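Local coordinates for protein 2-aminomuconate 6-semialdehyde dehydrogenase (Burkholderia cenocepacia, PDB 4U3W) that probably catalyses the NAD-dependent oxidation of 2-aminomuconate 6-semialdehyde to 2-aminomuconate, at residues A[127-132]-A[181-186]; A[85-90]-A[215-220]; A[93-98]-A[206-211]; A[167-172]-A[244-249]. All blocks are in the same frame, centred on the assembly; numbering follows the deposited sequence. Where two conformers were deposited one is given.

Interaction 1: residues A[127-132]-A[181-186]; sequences ANFRTF and WKVAPA
The helical turn that sets Asn128 and Phe132 against Trp181, Ala184 and Pro185 carries a doubly gripped acceptor: Ala127 O takes Thr131 N at 2.8 Å and Thr131 OG1 at 3.0 Å, from opposite faces of its carbonyl plane. Across the contact the packing is almost wholly apolar. Pro185 CB lies over the centre of the Phe132 ring, 3.9 Å from its centroid, and Pro185 CD reaches Phe132 CD2. Ala184 CB sits over one face of Phe129, offset toward the rim, 3.7 Å from Phe129 CD1. These residues join helix 114-138 to helix 175-188, the latter linking parallel strands 153-169 and 192-196 in a beta-alpha-beta crossover of the Rossmann-like domain; the two helix segments run at 26°. With CG anti to the backbone N (chi1 172°), the Trp181 indole swings to the side of Phe132, Trp181 CZ3 meeting Phe132 CZ at 3.9 Å with the planes at 55°. Asn128 OD1 comes to the indole edge, 3.7 Å from Trp181 CE3. The ND2 of Asn128 is bonded instead to Thr180, while Trp181 NE1 is held by Glu272. On its flank away from helix 175-188, helix 114-138 sends Arg130 to Asp93.

Interaction 2: residues A[85-90]-A[215-220]; sequences AAWLHK and VGLPPG
Trp87 and Leu217 face each other with their CA atoms 7.5 Å apart, and one turn further along the helix of 85-90 the CA atoms of Lys90 and Val215 come to 6.8 Å. The second segment is irregular. Gly216 is the first residue to leave helical angles after helix 203-214, and its positive phi of 80° turns the chain out of the helix and on toward Leu217 and Pro218. Nearly everything in the contact is gathered round one indole. Trp87 has CG anti to its carbonyl carbon (chi1 -85°), which carries the six-membered ring out from the helix to the bend. Leu217 CD1 lies over a face of that ring, toward the rim, 4.0 Å from its centroid, in a CH-pi contact. Pro218 CD approaches Trp87 CZ2 to 4.0 Å. Two backbone carbonyls come up to the far end of the indole: Val215 O lies at the edge, in the ring plane, 3.3 Å from Trp87 CZ3, where it probably faces a slightly positive ring hydrogen, and Gly216 O stands obliquely, well out of that plane, 3.3 Å from Trp87 CH2. Val215 also places CG2 near Trp87 CZ3 and CG1 3.8 Å from Lys90 O. Trp76 meets the same indole from outside the two segments. The arrangement is that of a Schellman C-cap, with two hydrogen bonds back into the last helical turn, closing helix 203-214 at the surface of the aldehyde dehydrogenase fold before the loop enters strand 222-224, with the tryptophan of a neighbouring helix laid against the bend.

Interaction 3: residues A[93-98]-A[206-211]; sequences DGIEAR and TLLAEV
Helix 81-96 packs on helix 203-214 as it draws to its end, with Gly94 and Ile95 against Val211 and Leu208, and Arg98, the N-cap of the next helix, reaching across to Glu210. Gly94 lets the backbones come together, its CA lying 5.7 Å from that of Val211. Both valine methyls lie along one side of the glycine backbone: Val211 CG2 is 3.7 Å from Gly94 O, and Val211 CG1 touches Gly94 CA at 3.9 Å. Deeper in, Ile95 CD1 meets Leu208 CD1 at 3.9 Å, their side chains crossing at a slant. Helix 203-214 connects the parallel strands 192-196 and 222-224 of the Rossmann-like sheet, and the contact is part of the helical layer outside it; Phe102 of helix 99-110 packs on Ile95, Leu207 and Val211, extending the apolar patch. At the outer margin stands a salt bridge. The Arg98 chain bends at chi3 (69°), and the guanidinium holds Glu210 end-on: NH2 of Arg98 lies 2.8 Å from Glu210 OE1 and Arg98 NH1 3.0 Å from that same oxygen. Both donors approach from one face of the carboxylate, NH2 nearly along the C-O axis and NH1 on the anti side, 21° out of plane, whereas the oxygen itself lies practically within the guanidinium plane. Neither bond is straight, the one from NH2 being the straighter at 151°. Leu207 CD2 rests 3.6 Å from Arg98 NH2, and Glu101 gives this nitrogen a second carboxylate.

Interaction 4: residues A[167-172]-A[244-249]; sequences GIISPW and SAITFT
Ile168 and Thr247 stand side by side on one face of the sheet, pointing the same way, with Ile168 CG1 only 3.4 Å from Thr247 CG2, tighter than an ordinary carbon contact. The threonine rotamer puts the methyl there: OG1 is anti to the backbone N (chi1 -174°), leaving the methyl between N and carbonyl carbon, against the isoleucine, while OG1 is turned to Lys182 of helix 175-188 and to Glu485. On the other face Ile169 and Phe248 cross. Phe248 also has its ring carbon CG anti to the backbone N (chi1 170°), bringing CD1 within 3.7 Å of Ile169 CG2 and setting Ile169 CB at the ring edge, in plane. Ile246 shares this face; its CD1 lies over Gly167, 4.0 Å from Gly167 CA, where the glycine leaves room. Past the paired residues, Pro171 CD leans on Thr249 CB at 3.9 Å, and Thr249 OG1 is bonded to Glu272 and Lys182. The backbones pair in parallel through Gly167 N to Ala245 O (2.9 Å), Thr247 N to Gly167 O (2.9 Å) and Ile169 N to Thr247 O (3.1 Å). Helix 175-188 covers the Ile168 face, and helices 233-238 and 252-261 the other. Strand 153-169, also paired with strand 192-196, is thus an inner strand of the parallel part of the sheet, flanked by helices, that is characteristic of the Rossmann-like cofactor domain of aldehyde dehydrogenases.

Overall arrangement
Interactions 1 and 4 lie in the buried core, interaction 3 is partly buried and interaction 2 is at the surface. Lys182, on a helix of interaction 1, ties it to the strand 245-249 of interaction 4. Interactions 2 and 3 use helix 81-96 and, in interaction 3, Arg98 beyond it, against the loop following helix 203-214 and against its body; each meets interaction 1 through Arg130, which reaches His89 of interaction 2 and the 93-98 segment of interaction 3. Chemistry follows position: interaction 4 is backbone pairing within the sheet, interaction 1 aromatic and aliphatic packing between helices, interaction 3 adds a salt bridge at its outer margin, and interaction 2 rests on one indole.

Interaction 1: residues A[127-132]-A[181-186]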
# COMPACT_ATOMS: atom_id res chain seq x y z
N ALA A 127 2.41 -15.27 -20.85
CA ALA A 127 2.85 -14.50 -19.68
C ALA A 127 1.70 -13.81 -18.91
O ALA A 127 1.80 -13.60 -17.67
CB ALA A 127 3.91 -13.44 -20.13
N ASN A 128 0.62 -13.44 -19.62
CA ASN A 128 -0.57 -12.86 -18.98
C ASN A 128 -1.13 -13.81 -17.94
O ASN A 128 -1.46 -13.37 -16.83
CB ASN A 128 -1.67 -12.54 -19.99
CG ASN A 128 -1.40 -11.25 -20.76
OD1 ASN A 128 -0.72 -10.35 -20.26
ND2 ASN A 128 -1.90 -11.17 -22.01
N PHE A 129 -1.22 -15.10 -18.29
CA PHE A 129 -1.75 -16.08 -17.32
C PHE A 129 -0.81 -16.21 -16.10
O PHE A 129 -1.30 -16.19 -14.96
CB PHE A 129 -1.99 -17.44 -17.99
CG PHE A 129 -3.27 -17.47 -18.80
CD1 PHE A 129 -4.50 -17.61 -18.18
CD2 PHE A 129 -3.23 -17.31 -20.18
CE1 PHE A 129 -5.68 -17.60 -18.94
CE2 PHE A 129 -4.44 -17.33 -20.93
CZ PHE A 129 -5.63 -17.46 -20.29
N ARG A 130 0.51 -16.28 -16.33
CA ARG A 130 1.46 -16.48 -15.20
C ARG A 130 1.50 -15.25 -14.30
O ARG A 130 1.60 -15.36 -13.07
CB ARG A 130 2.87 -16.81 -15.71
CG ARG A 130 2.85 -18.02 -16.63
CD ARG A 130 4.06 -18.90 -16.42
NE ARG A 130 4.25 -19.86 -17.49
CZ ARG A 130 3.83 -21.12 -17.43
NH1 ARG A 130 3.17 -21.57 -16.34
NH2 ARG A 130 4.09 -21.94 -18.45
N THR A 131 1.41 -14.09 -14.93
CA THR A 131 1.45 -12.86 -14.17
C THR A 131 0.29 -12.69 -13.22
O THR A 131 0.46 -12.37 -12.05
CB THR A 131 1.49 -11.65 -15.12
OG1 THR A 131 2.78 -11.60 -15.69
CG2 THR A 131 1.25 -10.34 -14.35
N PHE A 132 -0.92 -12.87 -13.72
CA PHE A 132 -2.05 -12.72 -12.84
C PHE A 132 -2.18 -13.87 -11.87
O PHE A 132 -2.74 -13.69 -10.81
CB PHE A 132 -3.36 -12.53 -13.65
CG PHE A 132 -3.45 -11.15 -14.28
CD1 PHE A 132 -3.65 -10.04 -13.48
CD2 PHE A 132 -3.19 -10.97 -15.62
CE1 PHE A 132 -3.67 -8.75 -14.05
CE2 PHE A 132 -3.20 -9.70 -16.19
CZ PHE A 132 -3.45 -8.60 -15.40
N TRP A 181 -5.22 -10.95 -22.03
CA TRP A 181 -5.08 -9.80 -21.18
C TRP A 181 -6.37 -9.60 -20.33
O TRP A 181 -6.30 -9.13 -19.19
CB TRP A 181 -4.80 -8.58 -22.06
CG TRP A 181 -4.82 -7.26 -21.38
CD1 TRP A 181 -5.64 -6.20 -21.69
CD2 TRP A 181 -3.96 -6.82 -20.31
NE1 TRP A 181 -5.34 -5.13 -20.86
CE2 TRP A 181 -4.34 -5.49 -20.00
CE3 TRP A 181 -2.94 -7.42 -19.57
CZ2 TRP A 181 -3.70 -4.73 -18.99
CZ3 TRP A 181 -2.31 -6.68 -18.55
CH2 TRP A 181 -2.70 -5.35 -18.27
N LYS A 182 -7.53 -9.98 -20.89
CA LYS A 182 -8.81 -9.91 -20.16
C LYS A 182 -9.22 -11.25 -19.52
O LYS A 182 -9.68 -11.29 -18.35
CB LYS A 182 -9.97 -9.46 -21.10
CG LYS A 182 -9.68 -8.20 -21.88
CD LYS A 182 -9.25 -7.07 -20.94
CE LYS A 182 -9.07 -5.73 -21.68
NZ LYS A 182 -10.36 -5.47 -22.47
N VAL A 183 -9.05 -12.34 -20.25
CA VAL A 183 -9.47 -13.64 -19.71
C VAL A 183 -8.69 -13.98 -18.42
O VAL A 183 -9.26 -14.44 -17.42
CB VAL A 183 -9.28 -14.77 -20.76
CG1 VAL A 183 -9.62 -16.18 -20.19
CG2 VAL A 183 -10.13 -14.50 -22.01
N ALA A 184 -7.38 -13.70 -18.40
CA ALA A 184 -6.58 -14.13 -17.24
C ALA A 184 -6.97 -13.41 -15.92
O ALA A 184 -7.20 -14.10 -14.94
CB ALA A 184 -5.04 -14.01 -17.54
N PRO A 185 -7.04 -12.06 -15.88
CA PRO A 185 -7.48 -11.46 -14.62
C PRO A 185 -8.94 -11.83 -14.32
O PRO A 185 -9.28 -12.00 -13.13
CB PRO A 185 -7.32 -9.92 -14.86
CG PRO A 185 -7.34 -9.78 -16.37
CD PRO A 185 -6.60 -11.03 -16.84
N ALA A 186 -9.82 -11.98 -15.33
CA ALA A 186 -11.19 -12.35 -15.00
C ALA A 186 -11.23 -13.68 -14.25
O ALA A 186 -11.92 -13.84 -13.23
CB ALA A 186 -12.05 -12.43 -16.33

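Interaction 2: residues A[85-90]-A[215-220]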
# COMPACT_ATOMS: atom_id res chain seq x y z
N ALA A 85 -4.75 -19.63 -8.97
CA ALA A 85 -3.40 -19.44 -9.51
C ALA A 85 -2.95 -20.75 -10.11
O ALA A 85 -2.32 -20.78 -11.16
CB ALA A 85 -2.39 -18.91 -8.41
N ALA A 86 -3.29 -21.86 -9.47
CA ALA A 86 -2.89 -23.12 -10.04
C ALA A 86 -3.59 -23.42 -11.38
O ALA A 86 -2.96 -23.99 -12.26
CB ALA A 86 -3.13 -24.26 -9.05
N TRP A 87 -4.87 -23.09 -11.50
CA TRP A 87 -5.57 -23.26 -12.77
C TRP A 87 -4.89 -22.41 -13.85
O TRP A 87 -4.65 -22.86 -14.97
CB TRP A 87 -7.05 -22.87 -12.64
CG TRP A 87 -7.95 -23.99 -12.12
CD1 TRP A 87 -8.67 -23.99 -10.94
CD2 TRP A 87 -8.23 -25.26 -12.75
NE1 TRP A 87 -9.36 -25.18 -10.80
CE2 TRP A 87 -9.12 -25.97 -11.91
CE3 TRP A 87 -7.80 -25.87 -13.95
CZ2 TRP A 87 -9.59 -27.25 -12.22
CZ3 TRP A 87 -8.28 -27.14 -14.28
CH2 TRP A 87 -9.17 -27.82 -13.41
N LEU A 88 -4.57 -21.17 -13.52
CA LEU A 88 -3.99 -20.27 -14.52
C LEU A 88 -2.60 -20.75 -15.01
O LEU A 88 -2.29 -20.69 -16.24
CB LEU A 88 -3.93 -18.85 -13.94
CG LEU A 88 -5.16 -17.99 -14.34
CD1 LEU A 88 -6.47 -18.48 -13.75
CD2 LEU A 88 -4.96 -16.51 -14.03
N HIS A 89 -1.79 -21.30 -14.09
CA HIS A 89 -0.54 -21.88 -14.52
C HIS A 89 -0.75 -23.14 -15.36
O HIS A 89 0.01 -23.39 -16.28
CB HIS A 89 0.37 -22.19 -13.32
CG HIS A 89 1.14 -21.00 -12.84
ND1 HIS A 89 2.18 -20.45 -13.55
CD2 HIS A 89 1.01 -20.25 -11.71
CE1 HIS A 89 2.66 -19.41 -12.89
NE2 HIS A 89 1.97 -19.27 -11.77
N LYS A 90 -1.76 -23.95 -15.04
CA LYS A 90 -2.06 -25.12 -15.89
C LYS A 90 -2.43 -24.69 -17.30
O LYS A 90 -2.06 -25.35 -18.28
CB LYS A 90 -3.22 -25.93 -15.32
CG LYS A 90 -2.82 -26.96 -14.24
CD LYS A 90 -4.06 -27.75 -13.76
CE LYS A 90 -4.08 -27.91 -12.23
NZ LYS A 90 -3.23 -29.01 -11.66
N VAL A 215 -7.32 -29.14 -19.98
CA VAL A 215 -6.87 -29.12 -18.60
C VAL A 215 -8.06 -29.39 -17.65
O VAL A 215 -7.88 -29.56 -16.45
CB VAL A 215 -6.18 -27.78 -18.23
CG1 VAL A 215 -5.04 -27.48 -19.23
CG2 VAL A 215 -7.16 -26.64 -18.21
N GLY A 216 -9.27 -29.43 -18.19
CA GLY A 216 -10.43 -29.79 -17.39
C GLY A 216 -10.97 -28.68 -16.51
O GLY A 216 -11.52 -28.93 -15.45
N LEU A 217 -10.80 -27.43 -16.94
CA LEU A 217 -11.48 -26.34 -16.25
C LEU A 217 -13.01 -26.66 -16.13
O LEU A 217 -13.60 -27.14 -17.09
CB LEU A 217 -11.25 -25.04 -17.03
CG LEU A 217 -11.54 -23.77 -16.25
CD1 LEU A 217 -10.42 -23.56 -15.19
CD2 LEU A 217 -11.59 -22.65 -17.26
N PRO A 218 -13.63 -26.42 -14.96
CA PRO A 218 -15.06 -26.82 -14.80
C PRO A 218 -16.01 -26.24 -15.86
O PRO A 218 -15.81 -25.13 -16.36
CB PRO A 218 -15.41 -26.29 -13.42
CG PRO A 218 -14.08 -26.32 -12.65
CD PRO A 218 -13.05 -25.91 -13.69
N PRO A 219 -17.03 -27.02 -16.24
CA PRO A 219 -17.92 -26.58 -17.34
C PRO A 219 -18.64 -25.27 -16.97
O PRO A 219 -19.08 -25.08 -15.83
CB PRO A 219 -18.91 -27.77 -17.52
CG PRO A 219 -18.83 -28.54 -16.15
CD PRO A 219 -17.37 -28.35 -15.71
N GLY A 220 -18.69 -24.33 -17.93
CA GLY A 220 -19.32 -23.03 -17.69
C GLY A 220 -18.42 -21.92 -17.18
O GLY A 220 -18.80 -20.75 -17.21

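Interaction 3: residues A[93-98]-A[206-211]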
# COMPACT_ATOMS: atom_id res chain seq x y z
N ASP A 93 0.67 -23.59 -19.08
CA ASP A 93 1.42 -24.78 -19.52
C ASP A 93 0.80 -25.42 -20.77
O ASP A 93 1.52 -25.91 -21.65
CB ASP A 93 1.46 -25.83 -18.38
CG ASP A 93 2.35 -25.40 -17.22
OD1 ASP A 93 3.10 -24.42 -17.36
OD2 ASP A 93 2.27 -26.02 -16.14
N GLY A 94 -0.53 -25.46 -20.83
CA GLY A 94 -1.23 -26.08 -21.96
C GLY A 94 -1.03 -25.34 -23.27
O GLY A 94 -1.00 -25.96 -24.35
N ILE A 95 -0.92 -24.02 -23.20
CA ILE A 95 -0.64 -23.21 -24.39
C ILE A 95 0.81 -23.48 -24.84
O ILE A 95 1.09 -23.74 -26.01
CB ILE A 95 -0.83 -21.70 -24.10
CG1 ILE A 95 -2.28 -21.38 -23.68
CG2 ILE A 95 -0.52 -20.89 -25.35
CD1 ILE A 95 -2.41 -19.92 -23.08
N GLU A 96 1.73 -23.40 -23.88
CA GLU A 96 3.16 -23.70 -24.10
C GLU A 96 3.34 -25.06 -24.80
O GLU A 96 4.13 -25.19 -25.70
CB GLU A 96 3.91 -23.70 -22.75
CG GLU A 96 5.17 -22.83 -22.65
CD GLU A 96 5.48 -22.43 -21.20
OE1 GLU A 96 5.18 -23.22 -20.28
OE2 GLU A 96 6.02 -21.32 -20.96
N ALA A 97 2.59 -26.06 -24.34
CA ALA A 97 2.64 -27.42 -24.92
C ALA A 97 2.15 -27.45 -26.38
O ALA A 97 2.43 -28.40 -27.13
CB ALA A 97 1.79 -28.39 -24.04
N ARG A 98 1.41 -26.44 -26.79
CA ARG A 98 0.98 -26.34 -28.16
C ARG A 98 1.47 -25.05 -28.82
O ARG A 98 0.78 -24.48 -29.65
CB ARG A 98 -0.56 -26.44 -28.24
CG ARG A 98 -1.11 -27.79 -27.69
CD ARG A 98 -2.62 -27.86 -27.76
NE ARG A 98 -3.11 -27.94 -29.14
CZ ARG A 98 -4.41 -27.96 -29.42
NH1 ARG A 98 -5.24 -27.90 -28.41
NH2 ARG A 98 -4.86 -28.00 -30.66
N THR A 206 -10.08 -20.11 -30.34
CA THR A 206 -10.64 -21.45 -30.36
C THR A 206 -9.61 -22.46 -29.80
O THR A 206 -9.99 -23.37 -29.04
CB THR A 206 -11.09 -21.88 -31.79
OG1 THR A 206 -11.97 -20.88 -32.34
CG2 THR A 206 -11.90 -23.24 -31.73
N LEU A 207 -8.33 -22.29 -30.13
CA LEU A 207 -7.30 -23.17 -29.56
C LEU A 207 -7.24 -22.98 -28.08
O LEU A 207 -7.02 -23.95 -27.30
CB LEU A 207 -5.91 -22.86 -30.20
CG LEU A 207 -5.79 -23.28 -31.66
CD1 LEU A 207 -4.37 -23.01 -32.15
CD2 LEU A 207 -6.09 -24.76 -31.74
N LEU A 208 -7.44 -21.73 -27.64
CA LEU A 208 -7.45 -21.49 -26.18
C LEU A 208 -8.61 -22.28 -25.49
O LEU A 208 -8.44 -22.90 -24.41
CB LEU A 208 -7.55 -19.99 -25.86
CG LEU A 208 -7.54 -19.63 -24.36
CD1 LEU A 208 -6.21 -20.08 -23.72
CD2 LEU A 208 -7.69 -18.11 -24.11
N ALA A 209 -9.78 -22.29 -26.12
CA ALA A 209 -10.87 -23.12 -25.62
C ALA A 209 -10.48 -24.60 -25.53
O ALA A 209 -10.84 -25.25 -24.57
CB ALA A 209 -12.16 -22.96 -26.56
N GLU A 210 -9.77 -25.13 -26.54
CA GLU A 210 -9.31 -26.53 -26.49
C GLU A 210 -8.39 -26.77 -25.30
O GLU A 210 -8.45 -27.83 -24.63
CB GLU A 210 -8.55 -26.90 -27.78
CG GLU A 210 -9.45 -26.85 -29.00
CD GLU A 210 -8.76 -27.27 -30.29
OE1 GLU A 210 -7.67 -27.88 -30.22
OE2 GLU A 210 -9.33 -27.01 -31.38
N VAL A 211 -7.54 -25.79 -25.01
CA VAL A 211 -6.66 -25.91 -23.84
C VAL A 211 -7.48 -25.91 -22.54
O VAL A 211 -7.24 -26.76 -21.65
CB VAL A 211 -5.56 -24.78 -23.81
CG1 VAL A 211 -4.83 -24.80 -22.44
CG2 VAL A 211 -4.57 -25.03 -24.94

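Interaction 4: residues A[167-172]-A[244-249]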
# COMPACT_ATOMS: atom_id res chain seq x y z
N GLY A 167 -18.36 -10.38 -19.48
CA GLY A 167 -18.47 -10.48 -20.92
C GLY A 167 -17.25 -9.79 -21.54
O GLY A 167 -16.95 -8.66 -21.19
N ILE A 168 -16.56 -10.49 -22.45
CA ILE A 168 -15.26 -10.02 -23.00
C ILE A 168 -15.38 -9.94 -24.51
O ILE A 168 -15.65 -10.95 -25.18
CB ILE A 168 -14.10 -10.96 -22.62
CG1 ILE A 168 -13.83 -10.92 -21.07
CG2 ILE A 168 -12.80 -10.57 -23.41
CD1 ILE A 168 -12.79 -11.92 -20.60
N ILE A 169 -15.25 -8.74 -25.06
CA ILE A 169 -15.32 -8.57 -26.49
C ILE A 169 -13.94 -8.09 -26.98
O ILE A 169 -13.51 -7.01 -26.59
CB ILE A 169 -16.38 -7.60 -26.87
CG1 ILE A 169 -17.77 -8.24 -26.55
CG2 ILE A 169 -16.37 -7.33 -28.35
CD1 ILE A 169 -18.83 -7.26 -26.37
N SER A 170 -13.24 -8.88 -27.77
CA SER A 170 -11.83 -8.53 -28.02
C SER A 170 -11.57 -8.24 -29.49
O SER A 170 -12.33 -8.68 -30.38
CB SER A 170 -10.87 -9.62 -27.47
OG SER A 170 -11.03 -10.80 -28.17
N PRO A 171 -10.51 -7.44 -29.77
CA PRO A 171 -10.26 -6.92 -31.11
C PRO A 171 -9.47 -7.88 -32.01
O PRO A 171 -8.94 -8.90 -31.55
CB PRO A 171 -9.46 -5.63 -30.82
CG PRO A 171 -8.65 -6.00 -29.60
CD PRO A 171 -9.57 -6.85 -28.76
N TRP A 172 -9.34 -7.53 -33.29
CA TRP A 172 -8.63 -8.38 -34.22
C TRP A 172 -7.13 -8.09 -34.33
O TRP A 172 -6.39 -8.83 -35.00
CB TRP A 172 -9.24 -8.26 -35.63
CG TRP A 172 -9.52 -6.85 -36.12
CD1 TRP A 172 -10.76 -6.25 -36.19
CD2 TRP A 172 -8.58 -5.90 -36.66
NE1 TRP A 172 -10.63 -4.98 -36.69
CE2 TRP A 172 -9.32 -4.73 -37.00
CE3 TRP A 172 -7.19 -5.92 -36.89
CZ2 TRP A 172 -8.71 -3.59 -37.56
CZ3 TRP A 172 -6.58 -4.78 -37.46
CH2 TRP A 172 -7.34 -3.63 -37.77
N SER A 244 -22.36 -9.47 -15.58
CA SER A 244 -22.04 -8.54 -14.49
C SER A 244 -21.20 -7.34 -14.98
O SER A 244 -21.18 -6.28 -14.36
CB SER A 244 -21.23 -9.29 -13.41
OG SER A 244 -21.89 -10.48 -13.06
N ALA A 245 -20.50 -7.52 -16.07
CA ALA A 245 -19.56 -6.49 -16.55
C ALA A 245 -19.25 -6.75 -18.00
O ALA A 245 -19.38 -7.90 -18.44
CB ALA A 245 -18.25 -6.54 -15.75
N ILE A 246 -18.80 -5.71 -18.72
CA ILE A 246 -18.30 -5.86 -20.07
C ILE A 246 -16.88 -5.25 -20.08
O ILE A 246 -16.71 -4.13 -19.62
CB ILE A 246 -19.12 -5.12 -21.12
CG1 ILE A 246 -20.50 -5.76 -21.28
CG2 ILE A 246 -18.43 -5.16 -22.51
CD1 ILE A 246 -20.40 -7.16 -21.95
N THR A 247 -15.90 -5.99 -20.58
CA THR A 247 -14.56 -5.41 -20.82
C THR A 247 -14.43 -5.45 -22.32
O THR A 247 -14.92 -6.37 -23.02
CB THR A 247 -13.44 -6.16 -20.06
OG1 THR A 247 -12.18 -5.46 -20.23
CG2 THR A 247 -13.29 -7.57 -20.62
N PHE A 248 -13.91 -4.36 -22.85
CA PHE A 248 -13.95 -4.20 -24.28
C PHE A 248 -12.68 -3.46 -24.72
O PHE A 248 -12.29 -2.51 -24.07
CB PHE A 248 -15.21 -3.45 -24.72
CG PHE A 248 -15.17 -3.03 -26.18
CD1 PHE A 248 -15.38 -3.96 -27.20
CD2 PHE A 248 -14.90 -1.69 -26.54
CE1 PHE A 248 -15.32 -3.56 -28.56
CE2 PHE A 248 -14.85 -1.29 -27.89
CZ PHE A 248 -15.05 -2.21 -28.89
N THR A 249 -12.03 -3.92 -25.78
CA THR A 249 -10.92 -3.16 -26.38
C THR A 249 -11.30 -2.95 -27.85
O THR A 249 -11.61 -3.92 -28.53
CB THR A 249 -9.58 -3.92 -26.24
OG1 THR A 249 -9.31 -4.15 -24.84
CG2 THR A 249 -8.38 -3.13 -26.87